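Local coordinates for oxalate biosynthetic component 1 (Burkholderia thailandensis, PDB 5IKY), which is a bifunctional enzyme of quorum sensing-dependent oxalate production, acting as a serine hydrolase with an unusual oxyanion hole and an additional lyase activity, at residues T355-S360 with R433-K438; K438-D441 with S445-I448. One frame throughout, in Å; residues are numbered along the deposited sequence.

Interaction 1. Residues T355-S360 with R433-K438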
loop_
_atom_site.group_PDB
_atom_site.type_symbol
_atom_site.label_atom_id
_atom_site.label_comp_id
_atom_site.label_asym_id
_atom_site.label_seq_id
_atom_site.Cartn_x
_atom_site.Cartn_y
_atom_site.Cartn_z
ATOM N N THR A 355 -24.451 -4.932 29.933
ATOM C CA THR A 355 -25.312 -3.758 30.008
ATOM C C THR A 355 -25.292 -2.994 28.684
ATOM O O THR A 355 -26.310 -2.446 28.261
ATOM C CB THR A 355 -24.896 -2.825 31.162
ATOM O OG1 THR A 355 -24.828 -3.575 32.381
ATOM C CG2 THR A 355 -25.898 -1.692 31.327
ATOM N N ILE A 356 -24.131 -2.971 28.029
ATOM C CA ILE A 356 -24.008 -2.369 26.704
ATOM C C ILE A 356 -24.892 -3.101 25.699
ATOM O O ILE A 356 -25.634 -2.477 24.939
ATOM C CB ILE A 356 -22.553 -2.386 26.194
ATOM C CG1 ILE A 356 -21.658 -1.509 27.071
ATOM C CG2 ILE A 356 -22.489 -1.925 24.740
ATOM C CD1 ILE A 356 -21.943 -0.039 26.948
ATOM N N VAL A 357 -24.802 -4.429 25.702
ATOM C CA VAL A 357 -25.623 -5.271 24.837
ATOM C C VAL A 357 -27.103 -4.974 25.032
ATOM O O VAL A 357 -27.842 -4.723 24.080
ATOM C CB VAL A 357 -25.385 -6.768 25.114
ATOM C CG1 VAL A 357 -26.225 -7.623 24.176
ATOM C CG2 VAL A 357 -23.911 -7.112 24.994
ATOM N N GLU A 358 -27.515 -4.999 26.293
ATOM C CA GLU A 358 -28.910 -4.842 26.668
ATOM C C GLU A 358 -29.429 -3.441 26.346
ATOM O O GLU A 358 -30.589 -3.272 25.961
ATOM C CB GLU A 358 -29.065 -5.171 28.153
ATOM C CG GLU A 358 -30.120 -4.398 28.899
ATOM C CD GLU A 358 -30.307 -4.916 30.313
ATOM O OE1 GLU A 358 -30.053 -4.155 31.271
ATOM O OE2 GLU A 358 -30.706 -6.089 30.465
ATOM N N ASN A 359 -28.566 -2.438 26.481
ATOM C CA ASN A 359 -28.932 -1.079 26.098
ATOM C C ASN A 359 -28.995 -0.930 24.582
ATOM O O ASN A 359 -29.805 -0.167 24.057
ATOM C CB ASN A 359 -27.946 -0.066 26.683
ATOM C CG ASN A 359 -28.109 0.110 28.177
ATOM O OD1 ASN A 359 -29.155 -0.211 28.740
ATOM N ND2 ASN A 359 -27.072 0.625 28.831
ATOM N N SER A 360 -28.140 -1.673 23.884
ATOM C CA SER A 360 -28.069 -1.604 22.428
ATOM C C SER A 360 -29.298 -2.195 21.745
ATOM O O SER A 360 -29.801 -1.630 20.775
ATOM C CB SER A 360 -26.818 -2.324 21.920
ATOM O OG SER A 360 -25.644 -1.649 22.322
ATOM N N ARG A 433 -21.452 -16.614 22.482
ATOM C CA ARG A 433 -22.535 -16.936 21.550
ATOM C C ARG A 433 -23.887 -16.269 21.858
ATOM O O ARG A 433 -24.541 -15.778 20.935
ATOM C CB ARG A 433 -22.720 -18.455 21.473
ATOM C CG ARG A 433 -23.895 -18.903 20.615
ATOM C CD ARG A 433 -23.452 -19.914 19.572
ATOM N NE ARG A 433 -22.560 -20.917 20.146
ATOM C CZ ARG A 433 -21.540 -21.470 19.497
ATOM N NH1 ARG A 433 -21.277 -21.119 18.243
ATOM N NH2 ARG A 433 -20.781 -22.373 20.103
ATOM N N PRO A 434 -24.319 -16.248 23.137
ATOM C CA PRO A 434 -25.599 -15.572 23.394
ATOM C C PRO A 434 -25.556 -14.087 23.048
ATOM O O PRO A 434 -26.543 -13.550 22.543
ATOM C CB PRO A 434 -25.808 -15.767 24.899
ATOM C CG PRO A 434 -25.015 -16.978 25.234
ATOM C CD PRO A 434 -23.804 -16.898 24.358
ATOM N N THR A 435 -24.426 -13.439 23.313
ATOM C CA THR A 435 -24.263 -12.026 22.990
ATOM C C THR A 435 -24.278 -11.799 21.479
ATOM O O THR A 435 -24.965 -10.902 20.985
ATOM C CB THR A 435 -22.958 -11.461 23.582
ATOM O OG1 THR A 435 -23.059 -11.431 25.011
ATOM C CG2 THR A 435 -22.697 -10.048 23.063
ATOM N N VAL A 436 -23.524 -12.618 20.750
ATOM C CA VAL A 436 -23.490 -12.532 19.296
ATOM C C VAL A 436 -24.883 -12.726 18.705
ATOM O O VAL A 436 -25.355 -11.903 17.920
ATOM C CB VAL A 436 -22.539 -13.575 18.683
ATOM C CG1 VAL A 436 -22.617 -13.534 17.166
ATOM C CG2 VAL A 436 -21.112 -13.343 19.159
ATOM N N GLU A 437 -25.543 -13.810 19.098
ATOM C CA GLU A 437 -26.880 -14.115 18.602
ATOM C C GLU A 437 -27.882 -13.017 18.944
ATOM O O GLU A 437 -28.754 -12.692 18.140
ATOM C CB GLU A 437 -27.359 -15.455 19.160
ATOM C CG GLU A 437 -26.614 -16.656 18.596
ATOM C CD GLU A 437 -27.085 -17.968 19.193
ATOM O OE1 GLU A 437 -27.726 -17.937 20.266
ATOM O OE2 GLU A 437 -26.820 -19.026 18.586
ATOM N N LYS A 438 -27.749 -12.440 20.132
ATOM C CA LYS A 438 -28.640 -11.369 20.560
ATOM C C LYS A 438 -28.509 -10.145 19.655
ATOM O O LYS A 438 -29.508 -9.519 19.298
ATOM C CB LYS A 438 -28.355 -10.989 22.014
ATOM C CG LYS A 438 -29.430 -10.131 22.660
ATOM C CD LYS A 438 -29.084 -9.824 24.108
ATOM C CE LYS A 438 -30.311 -9.870 25.000
ATOM N NZ LYS A 438 -30.001 -9.367 26.367
#

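Interaction 2. Residues K438-D441 with S445-I448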
loop_
_atom_site.group_PDB
_atom_site.type_symbol
_atom_site.label_atom_id
_atom_site.label_comp_id
_atom_site.label_asym_id
_atom_site.label_seq_id
_atom_site.Cartn_x
_atom_site.Cartn_y
_atom_site.Cartn_z
ATOM N N LYS A 438 -27.749 -12.440 20.132
ATOM C CA LYS A 438 -28.640 -11.369 20.560
ATOM C C LYS A 438 -28.509 -10.145 19.655
ATOM O O LYS A 438 -29.508 -9.519 19.298
ATOM C CB LYS A 438 -28.355 -10.989 22.014
ATOM C CG LYS A 438 -29.430 -10.131 22.660
ATOM C CD LYS A 438 -29.084 -9.824 24.108
ATOM C CE LYS A 438 -30.311 -9.870 25.000
ATOM N NZ LYS A 438 -30.001 -9.367 26.367
ATOM N N LEU A 439 -27.277 -9.819 19.278
ATOM C CA LEU A 439 -27.015 -8.666 18.419
ATOM C C LEU A 439 -27.530 -8.881 16.994
ATOM O O LEU A 439 -28.095 -7.970 16.393
ATOM C CB LEU A 439 -25.517 -8.354 18.394
ATOM C CG LEU A 439 -24.925 -7.798 19.693
ATOM C CD1 LEU A 439 -23.412 -7.704 19.598
ATOM C CD2 LEU A 439 -25.527 -6.441 20.018
ATOM N N ARG A 440 -27.330 -10.082 16.458
ATOM C CA ARG A 440 -27.817 -10.413 15.118
ATOM C C ARG A 440 -29.345 -10.413 15.053
ATOM O O ARG A 440 -29.928 -10.035 14.039
ATOM C CB ARG A 440 -27.293 -11.781 14.673
ATOM C CG ARG A 440 -25.802 -11.994 14.851
ATOM C CD ARG A 440 -25.016 -11.706 13.591
ATOM N NE ARG A 440 -23.755 -12.443 13.584
ATOM C CZ ARG A 440 -22.708 -12.135 12.824
ATOM N NH1 ARG A 440 -21.606 -12.867 12.889
ATOM N NH2 ARG A 440 -22.759 -11.091 12.006
ATOM N N ASP A 441 -29.989 -10.844 16.135
ATOM C CA ASP A 441 -31.446 -10.939 16.168
ATOM C C ASP A 441 -32.119 -9.569 16.207
ATOM O O ASP A 441 -33.228 -9.401 15.702
ATOM C CB ASP A 441 -31.903 -11.772 17.367
ATOM C CG ASP A 441 -31.567 -13.243 17.216
ATOM O OD1 ASP A 441 -31.117 -13.642 16.121
ATOM O OD2 ASP A 441 -31.757 -14.002 18.190
ATOM N N SER A 445 -29.041 -5.923 9.828
ATOM C CA SER A 445 -27.823 -5.588 9.098
ATOM C C SER A 445 -26.740 -5.102 10.056
ATOM O O SER A 445 -26.766 -3.954 10.501
ATOM C CB SER A 445 -28.107 -4.524 8.033
ATOM O OG SER A 445 -26.954 -4.262 7.249
ATOM N N CYS A 446 -25.790 -5.976 10.379
ATOM C CA CYS A 446 -24.721 -5.607 11.297
ATOM C C CYS A 446 -23.445 -6.416 11.085
ATOM O O CYS A 446 -23.484 -7.554 10.620
ATOM C CB CYS A 446 -25.187 -5.765 12.747
ATOM S SG CYS A 446 -25.269 -7.475 13.319
ATOM N N LYS A 447 -22.316 -5.809 11.437
ATOM C CA LYS A 447 -21.020 -6.482 11.416
ATOM C C LYS A 447 -20.495 -6.618 12.836
ATOM O O LYS A 447 -20.583 -5.680 13.627
ATOM C CB LYS A 447 -20.015 -5.713 10.559
ATOM C CG LYS A 447 -20.424 -5.549 9.107
ATOM C CD LYS A 447 -20.388 -6.877 8.381
ATOM C CE LYS A 447 -20.779 -6.714 6.925
ATOM N NZ LYS A 447 -20.669 -7.999 6.182
ATOM N N ILE A 448 -19.951 -7.788 13.161
ATOM C CA ILE A 448 -19.419 -8.032 14.496
ATOM C C ILE A 448 -17.961 -8.471 14.444
ATOM O O ILE A 448 -17.621 -9.437 13.760
ATOM C CB ILE A 448 -20.233 -9.101 15.241
ATOM C CG1 ILE A 448 -21.699 -8.675 15.354
ATOM C CG2 ILE A 448 -19.644 -9.355 16.621
ATOM C CD1 ILE A 448 -22.596 -9.747 15.933
#

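Interaction 1. Residues T355-S360 with R433-K438
Val357 carries its helix's side of the contact, setting one methyl against Thr435 and the other against Lys438, one turn further along helix 418-442. The touching is apolar throughout. Val357 CG2 lies 3.7 Å from Thr435 CG2, methyl against methyl, and Val357 CG1 lies 3.6 Å from CD of Lys438, well down the lysine chain. With CG1 anti to the backbone N (chi1 -179°), the valine spreads its two branches over neighbouring turns of the longer helix. Thr435 joins in through its methyl and not its hydroxyl. Inward of these groups the packing continues onto the strands, Val357 resting on Val351 and Thr435 on Leu379.

Of the charged groups, Lys438 bends at chi3 and runs out past Val357, leaving NZ 5.3 Å from Glu358 OE2. This is too far for a salt bridge, though the opposite charges may attract weakly at the surface.

No hydrogen bond crosses between the helices. Within the short one, Ser360 OG gives a 2.7 Å hydrogen bond to Ile356 O from above the carbonyl plane, while Ser360 N reaches the same oxygen from the other face, so Ile356 O accepts two bonds from one residue. Outer helices meeting side by side over a parallel sheet, here over strands 346-351 and 375-380, are typical of the TIM-barrel-like fold.

Interaction 2. Residues K438-D441 with S445-I448
The contact belongs to an alpha-to-beta turn of the TIM-barrel-like region, probably the lyase part of the enzyme, where the last turns of helix 418-442 fold back over the start of strand 446-451, and Leu439 and Arg440 face Cys446 and Ile448. Its centre is the CD1 methyl of Ile448. Leu439 CB approaches this methyl to 4.1 Å from the buried side of the helix, and Arg440 approaches it along the length of its side chain. Arg440 NE lies 3.8 Å from Ile448 CD1, and the methyl sits 3.7 Å above the guanidinium plane, displaced toward the rim of the group. One face of the cation therefore rests on an aliphatic branch. The arginine is bent at chi2 (-96°), which turns its outer chain back toward the strand although its CB does not point there.

Cys446 takes the other part of the interface. Its SG lies 4.2 Å from Arg440 CD and equally far from Leu439 O, in loose packing. The carbonyl of Cys446 stands at the guanidinium edge, near its plane, but at 3.9 Å from NH2 it is not hydrogen-bonded to it.

The polar end of Arg440 is instead held by Asp470, which forms a salt bridge with NH2 through OD2. The same carboxylate oxygen accepts a hydrogen bond from Ile448 N, so one acid ties the arginine to the strand backbone, and its negative charge would favour the cation. Strand 446-451 lies between strands 375-380 and 471-474 in the parallel sheet, and Leu439, Cys446 and Ile448 also pack on strand 375-380. A helix turning directly into the parallel strand it covers is the returning half of the beta/alpha unit characteristic of TIM-barrel-like folds.

Overall arrangement
Both interactions use helix 418-442, and Lys438 belongs to the segments of each, although it makes its contact in interaction 1. The first joins two neighbouring helices on the outside of the barrel-like sheet; the second joins the end of the longer one to the strand that follows it. Their centres are 9 Å apart, and Val436 CG1 meets Ile448 CD1 at 4.0 Å, making the packing continuous. Interaction 1 is mainly buried and purely aliphatic, with an exposed lysine at its margin. Interaction 2 is partly buried and mixes apolar packing with a guanidinium face whose charge is met by Asp470.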